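Local atomic coordinates of 2-C-methyl-D-erythritol 4-phosphate cytidylyltransferase (Neisseria gonorrhoeae, PDB entry 1VGW), a protein that probably catalyses the transfer of a cytidylyl group from CTP to 2-C-methyl-D-erythritol 4-phosphate, a step of the DXP pathway to isoprenoids. Residues Ala9-Ala14 / Asp51-Val56; Val55-Glu60 / Val74-Asn79; Asp105-His110 / Phe172-Leu177. All blocks are in the same frame, centred on the assembly; numbering follows the deposited sequence.

Contact 1: residues Ala9-Ala14 / Asp51-Val56; sequences ALIPAA and DLTVVV
Leu10 and Val56 meet on one face of a parallel strand pair, where their side chains cross at a slant. CD1 of Leu10 touches CG2 of Val56 at 4.0 Å. The first torsion of Leu10 (chi1 173°) sets CG opposite the backbone N, and CD1 then leans over toward strand 52-56. Val54 and Pro12 point to this same face. On the other face lie Ala9, Ile11, Thr53 and Val55. Here Val55 presents CG1 to two partners: the methyl is 4.0 Å from CB of Ala13 and 3.7 Å from Ile11 O. The backbones are joined by five hydrogen bonds in regular parallel alternation. They start with Ala9 N to Leu52 O at 3.0 Å. They end with Ala13 N to Val56 O at 2.9 Å, just beyond strand 7-12. The pair lies in the core of the GT-A-type alpha/beta fold. Ala13 and Ala14 lead off it toward Lys26, a predicted transition-state stabiliser. The Leu10 and Pro12 face is covered by helix 84-98, through Val92, Thr87 and Val88. Helix 36-45 covers the Ile11 and Val55 face with Val40, Leu41 and Phe44. Strand 106-109 flanks strand 7-12, and strand 75-77 flanks strand 52-56.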
loop_
_atom_site.group_PDB
_atom_site.type_symbol
_atom_site.label_atom_id
_atom_site.label_comp_id
_atom_site.label_asym_id
_atom_site.label_seq_id
_atom_site.Cartn_x
_atom_site.Cartn_y
_atom_site.Cartn_z
ATOM N N ALA B 9 -5.115 11.489 -22.496
ATOM C CA ALA B 9 -5.192 10.279 -21.641
ATOM C C ALA B 9 -5.297 9.009 -22.459
ATOM O O ALA B 9 -6.058 8.969 -23.465
ATOM C CB ALA B 9 -6.377 10.338 -20.689
ATOM N N LEU B 10 -4.491 8.002 -22.120
ATOM C CA LEU B 10 -4.590 6.714 -22.875
ATOM C C LEU B 10 -4.819 5.593 -21.836
ATOM O O LEU B 10 -4.099 5.438 -20.840
ATOM C CB LEU B 10 -3.381 6.467 -23.733
ATOM C CG LEU B 10 -3.151 5.186 -24.465
ATOM C CD1 LEU B 10 -4.161 4.990 -25.599
ATOM C CD2 LEU B 10 -1.740 5.072 -25.092
ATOM N N ILE B 11 -5.884 4.835 -22.036
ATOM C CA ILE B 11 -6.315 3.789 -21.073
ATOM C C ILE B 11 -6.392 2.432 -21.744
ATOM O O ILE B 11 -7.237 2.189 -22.606
ATOM C CB ILE B 11 -7.736 4.186 -20.547
ATOM C CG1 ILE B 11 -7.632 5.454 -19.676
ATOM C CG2 ILE B 11 -8.359 3.044 -19.731
ATOM C CD1 ILE B 11 -8.943 6.046 -19.279
ATOM N N PRO B 12 -5.381 1.599 -21.536
ATOM C CA PRO B 12 -5.338 0.262 -22.117
ATOM C C PRO B 12 -6.308 -0.652 -21.349
ATOM O O PRO B 12 -6.075 -0.883 -20.161
ATOM C CB PRO B 12 -3.900 -0.154 -21.891
ATOM C CG PRO B 12 -3.455 0.577 -20.672
ATOM C CD PRO B 12 -4.358 1.753 -20.486
ATOM N N ALA B 13 -7.402 -1.041 -21.981
ATOM C CA ALA B 13 -8.393 -1.867 -21.298
ATOM C C ALA B 13 -8.744 -3.140 -22.034
ATOM O O ALA B 13 -9.868 -3.620 -21.839
ATOM C CB ALA B 13 -9.677 -1.021 -21.078
ATOM N N ALA B 14 -7.887 -3.710 -22.869
ATOM C CA ALA B 14 -8.176 -4.924 -23.610
ATOM C C ALA B 14 -7.987 -6.186 -22.737
ATOM O O ALA B 14 -7.725 -7.254 -23.313
ATOM C CB ALA B 14 -7.287 -5.028 -24.848
ATOM N N ASP B 51 -7.151 17.249 -22.927
ATOM C CA ASP B 51 -7.762 17.664 -24.177
ATOM C C ASP B 51 -8.434 16.532 -24.924
ATOM O O ASP B 51 -9.189 16.772 -25.870
ATOM C CB ASP B 51 -6.626 18.258 -25.086
ATOM C CG ASP B 51 -5.866 19.333 -24.340
ATOM O OD1 ASP B 51 -6.490 20.347 -23.940
ATOM O OD2 ASP B 51 -4.660 19.142 -24.032
ATOM N N LEU B 52 -8.106 15.283 -24.606
ATOM C CA LEU B 52 -8.669 14.141 -25.285
ATOM C C LEU B 52 -8.453 12.890 -24.401
ATOM O O LEU B 52 -7.546 12.883 -23.545
ATOM C CB LEU B 52 -7.976 13.941 -26.639
ATOM C CG LEU B 52 -8.425 12.805 -27.533
ATOM C CD1 LEU B 52 -9.701 13.157 -28.308
ATOM C CD2 LEU B 52 -7.370 12.370 -28.529
ATOM N N THR B 53 -9.317 11.906 -24.611
ATOM C CA THR B 53 -9.258 10.640 -23.879
ATOM C C THR B 53 -9.509 9.497 -24.847
ATOM O O THR B 53 -10.387 9.560 -25.716
ATOM C CB THR B 53 -10.255 10.624 -22.719
ATOM O OG1 THR B 53 -9.920 11.678 -21.811
ATOM C CG2 THR B 53 -10.326 9.304 -22.003
ATOM N N VAL B 54 -8.621 8.506 -24.830
ATOM C CA VAL B 54 -8.748 7.346 -25.694
ATOM C C VAL B 54 -8.699 6.054 -24.835
ATOM O O VAL B 54 -7.984 6.072 -23.836
ATOM C CB VAL B 54 -7.619 7.256 -26.723
ATOM C CG1 VAL B 54 -7.853 6.153 -27.736
ATOM C CG2 VAL B 54 -7.471 8.603 -27.478
ATOM N N VAL B 55 -9.493 5.069 -25.201
ATOM C CA VAL B 55 -9.582 3.777 -24.531
ATOM C C VAL B 55 -9.313 2.705 -25.591
ATOM O O VAL B 55 -9.917 2.868 -26.658
ATOM C CB VAL B 55 -10.989 3.452 -23.970
ATOM C CG1 VAL B 55 -10.886 2.133 -23.164
ATOM C CG2 VAL B 55 -11.506 4.551 -23.064
ATOM N N VAL B 56 -8.390 1.803 -25.361
ATOM C CA VAL B 56 -8.126 0.774 -26.373
ATOM C C VAL B 56 -8.624 -0.587 -25.851
ATOM O O VAL B 56 -8.181 -1.048 -24.790
ATOM C CB VAL B 56 -6.644 0.645 -26.721
ATOM C CG1 VAL B 56 -6.451 -0.486 -27.717
ATOM C CG2 VAL B 56 -6.073 1.944 -27.285
#

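Contact 2: residues Val55-Glu60 / Val74-Asn79; sequences VVVSPE and VRVWKN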
loop_
_atom_site.group_PDB
_atom_site.type_symbol
_atom_site.label_atom_id
_atom_site.label_comp_id
_atom_site.label_asym_id
_atom_site.label_seq_id
_atom_site.Cartn_x
_atom_site.Cartn_y
_atom_site.Cartn_z
ATOM N N VAL B 55 -9.493 5.069 -25.201
ATOM C CA VAL B 55 -9.582 3.777 -24.531
ATOM C C VAL B 55 -9.313 2.705 -25.591
ATOM O O VAL B 55 -9.917 2.868 -26.658
ATOM C CB VAL B 55 -10.989 3.452 -23.970
ATOM C CG1 VAL B 55 -10.886 2.133 -23.164
ATOM C CG2 VAL B 55 -11.506 4.551 -23.064
ATOM N N VAL B 56 -8.390 1.803 -25.361
ATOM C CA VAL B 56 -8.126 0.774 -26.373
ATOM C C VAL B 56 -8.624 -0.587 -25.851
ATOM O O VAL B 56 -8.181 -1.048 -24.790
ATOM C CB VAL B 56 -6.644 0.645 -26.721
ATOM C CG1 VAL B 56 -6.451 -0.486 -27.717
ATOM C CG2 VAL B 56 -6.073 1.944 -27.285
ATOM N N VAL B 57 -9.606 -1.169 -26.533
ATOM C CA VAL B 57 -10.120 -2.467 -26.125
ATOM C C VAL B 57 -9.822 -3.550 -27.163
ATOM O O VAL B 57 -9.416 -3.259 -28.286
ATOM C CB VAL B 57 -11.650 -2.474 -25.959
ATOM C CG1 VAL B 57 -12.109 -1.597 -24.826
ATOM C CG2 VAL B 57 -12.266 -2.114 -27.319
ATOM N N SER B 58 -10.200 -4.777 -26.791
ATOM C CA SER B 58 -10.014 -5.918 -27.716
ATOM C C SER B 58 -11.130 -5.854 -28.748
ATOM O O SER B 58 -12.198 -5.310 -28.453
ATOM C CB SER B 58 -10.085 -7.221 -26.933
ATOM O OG SER B 58 -11.372 -7.820 -27.017
ATOM N N PRO B 59 -10.919 -6.396 -29.929
ATOM C CA PRO B 59 -11.918 -6.352 -30.990
ATOM C C PRO B 59 -13.117 -7.214 -30.672
ATOM O O PRO B 59 -14.220 -7.039 -31.199
ATOM C CB PRO B 59 -11.176 -6.830 -32.221
ATOM C CG PRO B 59 -10.065 -7.670 -31.685
ATOM C CD PRO B 59 -9.675 -7.063 -30.365
ATOM N N GLU B 60 -12.942 -8.161 -29.747
ATOM C CA GLU B 60 -14.033 -9.011 -29.316
ATOM C C GLU B 60 -14.938 -8.287 -28.320
ATOM O O GLU B 60 -16.136 -8.571 -28.263
ATOM C CB GLU B 60 -13.509 -10.297 -28.678
ATOM C CG GLU B 60 -13.098 -11.358 -29.676
ATOM C CD GLU B 60 -11.753 -11.101 -30.320
ATOM O OE1 GLU B 60 -11.337 -11.954 -31.148
ATOM O OE2 GLU B 60 -11.096 -10.078 -30.022
ATOM N N VAL B 74 -15.134 10.627 -26.143
ATOM C CA VAL B 74 -14.051 9.665 -25.920
ATOM C C VAL B 74 -13.864 8.782 -27.137
ATOM O O VAL B 74 -14.800 8.406 -27.833
ATOM C CB VAL B 74 -14.400 8.803 -24.687
ATOM C CG1 VAL B 74 -13.500 7.591 -24.555
ATOM C CG2 VAL B 74 -14.383 9.650 -23.449
ATOM N N ARG B 75 -12.604 8.426 -27.451
ATOM C CA ARG B 75 -12.399 7.575 -28.635
ATOM C C ARG B 75 -12.187 6.132 -28.235
ATOM O O ARG B 75 -11.243 5.835 -27.498
ATOM C CB ARG B 75 -11.212 8.107 -29.429
ATOM C CG ARG B 75 -11.389 9.622 -29.719
ATOM C CD ARG B 75 -11.104 9.809 -31.217
ATOM N NE ARG B 75 -11.020 11.255 -31.519
ATOM C CZ ARG B 75 -11.101 11.662 -32.780
ATOM N NH1 ARG B 75 -11.229 10.764 -33.736
ATOM N NH2 ARG B 75 -11.024 12.946 -33.065
ATOM N N VAL B 76 -13.049 5.233 -28.725
ATOM C CA VAL B 76 -12.938 3.832 -28.358
ATOM C C VAL B 76 -12.309 3.078 -29.507
ATOM O O VAL B 76 -13.002 2.785 -30.484
ATOM C CB VAL B 76 -14.324 3.267 -27.966
ATOM C CG1 VAL B 76 -14.314 1.744 -27.916
ATOM C CG2 VAL B 76 -14.769 3.799 -26.601
ATOM N N TRP B 77 -11.021 2.743 -29.418
ATOM C CA TRP B 77 -10.365 2.024 -30.523
ATOM C C TRP B 77 -10.315 0.526 -30.274
ATOM O O TRP B 77 -10.077 0.067 -29.145
ATOM C CB TRP B 77 -8.931 2.558 -30.721
ATOM C CG TRP B 77 -8.868 3.962 -31.258
ATOM C CD1 TRP B 77 -9.893 4.671 -31.849
ATOM C CD2 TRP B 77 -7.703 4.797 -31.302
ATOM N NE1 TRP B 77 -9.429 5.895 -32.228
ATOM C CE2 TRP B 77 -8.091 6.008 -31.917
ATOM C CE3 TRP B 77 -6.376 4.636 -30.907
ATOM C CZ2 TRP B 77 -7.210 7.078 -32.107
ATOM C CZ3 TRP B 77 -5.502 5.706 -31.080
ATOM C CH2 TRP B 77 -5.916 6.907 -31.683
ATOM N N LYS B 78 -10.446 -0.274 -31.327
ATOM C CA LYS B 78 -10.462 -1.731 -31.113
ATOM C C LYS B 78 -9.243 -2.426 -31.661
ATOM O O LYS B 78 -9.318 -3.354 -32.463
ATOM C CB LYS B 78 -11.759 -2.346 -31.675
ATOM C CG LYS B 78 -13.006 -1.765 -31.003
ATOM C CD LYS B 78 -14.266 -2.412 -31.524
ATOM C CE LYS B 78 -15.502 -1.824 -30.861
ATOM N NZ LYS B 78 -16.736 -2.297 -31.539
ATOM N N ASN B 79 -8.068 -1.993 -31.207
ATOM C CA ASN B 79 -6.831 -2.595 -31.662
ATOM C C ASN B 79 -5.967 -2.948 -30.453
ATOM O O ASN B 79 -4.772 -2.690 -30.431
ATOM C CB ASN B 79 -6.063 -1.716 -32.640
ATOM C CG ASN B 79 -5.786 -0.342 -32.039
ATOM O OD1 ASN B 79 -6.730 0.409 -31.842
ATOM N ND2 ASN B 79 -4.541 -0.046 -31.726
#
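Val57 and Lys78 lie side by side with their side chains pointing the same way. CG2 of Val57 is 3.8 Å from CG of Lys78 and 3.6 Å from Trp77 O. With chi1 at -66°, CG1 of Val57 is anti to the carbonyl carbon. This leaves CG2 between the backbone N and the carbonyl carbon, turned onto the neighbouring chain. Farther back, Val55 and Val74 meet at a slant through CG2 and CG1, 3.9 Å apart. Val56 is directed to the other face of the sheet. CG1 of Val56 rests on the backbone of Asn79, 3.7 Å from Asn79 C. Pro59 adds its CB at 3.9 Å from Lys78 O.

The backbones pair in parallel through three hydrogen bonds: Val55 N to Arg75 O, Trp77 N to Val55 O, and Val57 N to Trp77 O. The last measures 2.9 Å, and its donor lies nearly along the C=O axis. This bond already lies past the end of strand 52-56. Next, CA of Lys78 faces Val57 O at 3.4 Å in a CA-H...O contact. Strand 52-56, helix 63-70 and strand 75-77 form a beta-alpha-beta unit, and this contact is the strand pairing of that crossover.

Helix 63-70 also grips segment 74-79. Beyond CG the chain of Lys78 is extended, and its NZ makes a salt bridge with Asp65. Gln68 NE2 binds Val74 O, and Gln68 OE1 is a weak partner of Val76 N. Helix 84-98 takes the other face. There Lys94 makes a cation-pi contact with Trp77, Leu95 touches the same side chain, and Asn90 ND2 binds Asn79 O. In the loop after strand 52-56, Ser58 OG accepts a hydrogen bond from Asp61 N, just ahead of helix 63-70.

Contact 3: residues Asp105-His110 / Phe172-Leu177; sequences DNILVH and FQAGLL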
loop_
_atom_site.group_PDB
_atom_site.type_symbol
_atom_site.label_atom_id
_atom_site.label_comp_id
_atom_site.label_asym_id
_atom_site.label_seq_id
_atom_site.Cartn_x
_atom_site.Cartn_y
_atom_site.Cartn_z
ATOM N N ASP B 105 3.460 16.386 -27.778
ATOM C CA ASP B 105 2.312 16.377 -26.858
ATOM C C ASP B 105 2.502 15.283 -25.781
ATOM O O ASP B 105 3.195 14.290 -26.030
ATOM C CB ASP B 105 1.043 16.002 -27.650
ATOM C CG ASP B 105 0.532 17.144 -28.528
ATOM O OD1 ASP B 105 0.605 18.312 -28.136
ATOM O OD2 ASP B 105 0.048 16.858 -29.646
ATOM N N ASN B 106 1.887 15.398 -24.638
ATOM C CA ASN B 106 1.959 14.441 -23.553
ATOM C C ASN B 106 0.913 13.314 -23.621
ATOM O O ASN B 106 -0.281 13.554 -23.893
ATOM C CB ASN B 106 1.791 15.212 -22.222
ATOM C CG ASN B 106 2.864 16.215 -21.954
ATOM O OD1 ASN B 106 4.060 15.957 -22.121
ATOM N ND2 ASN B 106 2.517 17.430 -21.492
ATOM N N ILE B 107 1.335 12.077 -23.369
ATOM C CA ILE B 107 0.397 10.902 -23.334
ATOM C C ILE B 107 0.320 10.399 -21.882
ATOM O O ILE B 107 1.425 10.120 -21.328
ATOM C CB ILE B 107 0.957 9.763 -24.158
ATOM C CG1 ILE B 107 1.298 10.141 -25.597
ATOM C CG2 ILE B 107 0.085 8.501 -24.115
ATOM C CD1 ILE B 107 0.138 10.595 -26.453
ATOM N N LEU B 108 -0.805 10.499 -21.196
ATOM C CA LEU B 108 -0.905 10.019 -19.796
ATOM C C LEU B 108 -1.473 8.583 -19.761
ATOM O O LEU B 108 -2.670 8.423 -20.067
ATOM C CB LEU B 108 -1.797 10.929 -18.975
ATOM C CG LEU B 108 -1.274 12.284 -18.543
ATOM C CD1 LEU B 108 -1.267 13.294 -19.738
ATOM C CD2 LEU B 108 -2.139 12.884 -17.453
ATOM N N VAL B 109 -0.668 7.563 -19.555
ATOM C CA VAL B 109 -1.071 6.152 -19.566
ATOM C C VAL B 109 -1.641 5.717 -18.211
ATOM O O VAL B 109 -0.967 5.706 -17.201
ATOM C CB VAL B 109 0.035 5.209 -20.030
ATOM C CG1 VAL B 109 -0.459 3.796 -20.417
ATOM C CG2 VAL B 109 0.774 5.731 -21.290
ATOM N N HIS B 110 -2.954 5.440 -18.159
ATOM C CA HIS B 110 -3.605 5.114 -16.884
ATOM C C HIS B 110 -4.286 3.743 -16.850
ATOM O O HIS B 110 -4.930 3.395 -17.826
ATOM C CB HIS B 110 -4.694 6.148 -16.576
ATOM C CG HIS B 110 -5.217 6.103 -15.181
ATOM N ND1 HIS B 110 -4.446 6.392 -14.082
ATOM C CD2 HIS B 110 -6.452 5.808 -14.700
ATOM C CE1 HIS B 110 -5.186 6.271 -12.964
ATOM N NE2 HIS B 110 -6.404 5.927 -13.336
ATOM N N PHE B 172 4.395 10.771 -20.455
ATOM C CA PHE B 172 5.513 10.986 -21.340
ATOM C C PHE B 172 5.129 11.593 -22.701
ATOM O O PHE B 172 3.994 11.434 -23.185
ATOM C CB PHE B 172 6.270 9.644 -21.597
ATOM C CG PHE B 172 6.814 9.076 -20.312
ATOM C CD1 PHE B 172 6.189 7.953 -19.740
ATOM C CD2 PHE B 172 7.828 9.697 -19.604
ATOM C CE1 PHE B 172 6.646 7.502 -18.508
ATOM C CE2 PHE B 172 8.306 9.231 -18.403
ATOM C CZ PHE B 172 7.669 8.093 -17.843
ATOM N N GLN B 173 6.076 12.287 -23.325
ATOM C CA GLN B 173 5.929 12.848 -24.667
ATOM C C GLN B 173 5.646 11.676 -25.623
ATOM O O GLN B 173 6.336 10.648 -25.501
ATOM C CB GLN B 173 7.265 13.506 -25.140
ATOM C CG GLN B 173 7.557 14.862 -24.509
ATOM C CD GLN B 173 8.889 15.412 -25.035
ATOM O OE1 GLN B 173 8.963 15.871 -26.187
ATOM N NE2 GLN B 173 9.938 15.237 -24.234
ATOM N N ALA B 174 4.781 11.863 -26.592
ATOM C CA ALA B 174 4.446 10.797 -27.538
ATOM C C ALA B 174 5.612 10.242 -28.263
ATOM O O ALA B 174 5.759 9.010 -28.404
ATOM C CB ALA B 174 3.361 11.355 -28.473
ATOM N N GLY B 175 6.529 11.100 -28.783
ATOM C CA GLY B 175 7.703 10.612 -29.511
ATOM C C GLY B 175 8.699 9.912 -28.599
ATOM O O GLY B 175 9.212 8.832 -28.986
ATOM N N LEU B 176 8.972 10.394 -27.404
ATOM C CA LEU B 176 9.837 9.690 -26.453
ATOM C C LEU B 176 9.265 8.327 -26.035
ATOM O O LEU B 176 9.978 7.308 -25.955
ATOM C CB LEU B 176 9.987 10.572 -25.190
ATOM C CG LEU B 176 10.767 9.971 -24.041
ATOM C CD1 LEU B 176 12.205 9.641 -24.431
ATOM C CD2 LEU B 176 10.758 10.919 -22.832
ATOM N N LEU B 177 7.938 8.256 -25.791
ATOM C CA LEU B 177 7.256 6.987 -25.424
ATOM C C LEU B 177 7.242 6.024 -26.590
ATOM O O LEU B 177 7.613 4.837 -26.503
ATOM C CB LEU B 177 5.814 7.321 -24.974
ATOM C CG LEU B 177 5.000 6.256 -24.247
ATOM C CD1 LEU B 177 5.755 5.649 -23.068
ATOM C CD2 LEU B 177 3.666 6.856 -23.741
#
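Ile107 packs against the first turn of helix 174-180 and also pairs with Phe172 through its backbone. It has the most surface buried by this contact. Its two branches touch different residues. CG1 lies beside the backbone N (chi1 -55°) and meets CB of Ala174 at 3.7 Å. CG2 points to CD2 of Leu177 at 4.0 Å. CD2 of Leu177 has a second neighbour, CG2 of Val109, also at 4.0 Å. One leucine methyl therefore touches two side chains of strand 106-109.

Phe172 contributes mainly through its backbone. Ile107 N gives a hydrogen bond of 2.7 Å to Phe172 O, and Phe172 N gives a longer one of 3.2 Å to Ile107 O. At this hydrogen-bonded antiparallel pair, strand 169-173 joins the parallel strands of the mixed sheet, then passes straight into helix 174-180. Asn106 and Gln173 follow as a non-hydrogen-bonded pair whose side chains diverge. The ring of Phe172 packs on Glu192, Ala193 and Val196 of helix 192-197.

Ala174 marks the change from strand to helix. Gln173 is the N-cap, and its O accepts Leu177 N in the first helical turn. Ala174 N is instead bound by Asp105 O at 3.0 Å. The carboxylate of Asp105 is turned elsewhere, to Ala102 N and Lys6 N. Val92 and Leu96 of helix 84-98 pack on Leu177 and Ala174.

Side chain meets side chain here mainly through aliphatic carbon, while the hydrogen bonds run between backbone atoms. Because Asp105 O takes Ala174 N, the residue just ahead of strand 106-109 supplies a buried acceptor at the start of helix 174-180. The partial positive charge expected at that helix end would probably strengthen this bond.

How the contacts relate
The three contacts lie in one mixed sheet of the IspD fold. Across it the strands run 75-77, 52-56, 7-12, 106-109, 169-173. The first four are parallel and the last is antiparallel. Contacts 1 and 2 share strand 52-56, and their centres are 8 Å apart. Contact 3 is centred 12 Å from contact 1 and 18 Å from contact 2. Strand 7-12 pairs with strand 106-109 and so bridges contacts 1 and 3. Along the chain contact 2 begins on the last two residues of contact 1, and contact 3 follows. Helix 84-98 packs on all three. Ala13 and Lys26 side chains are about 10 Å apart, so contact 1 probably ends near the active site.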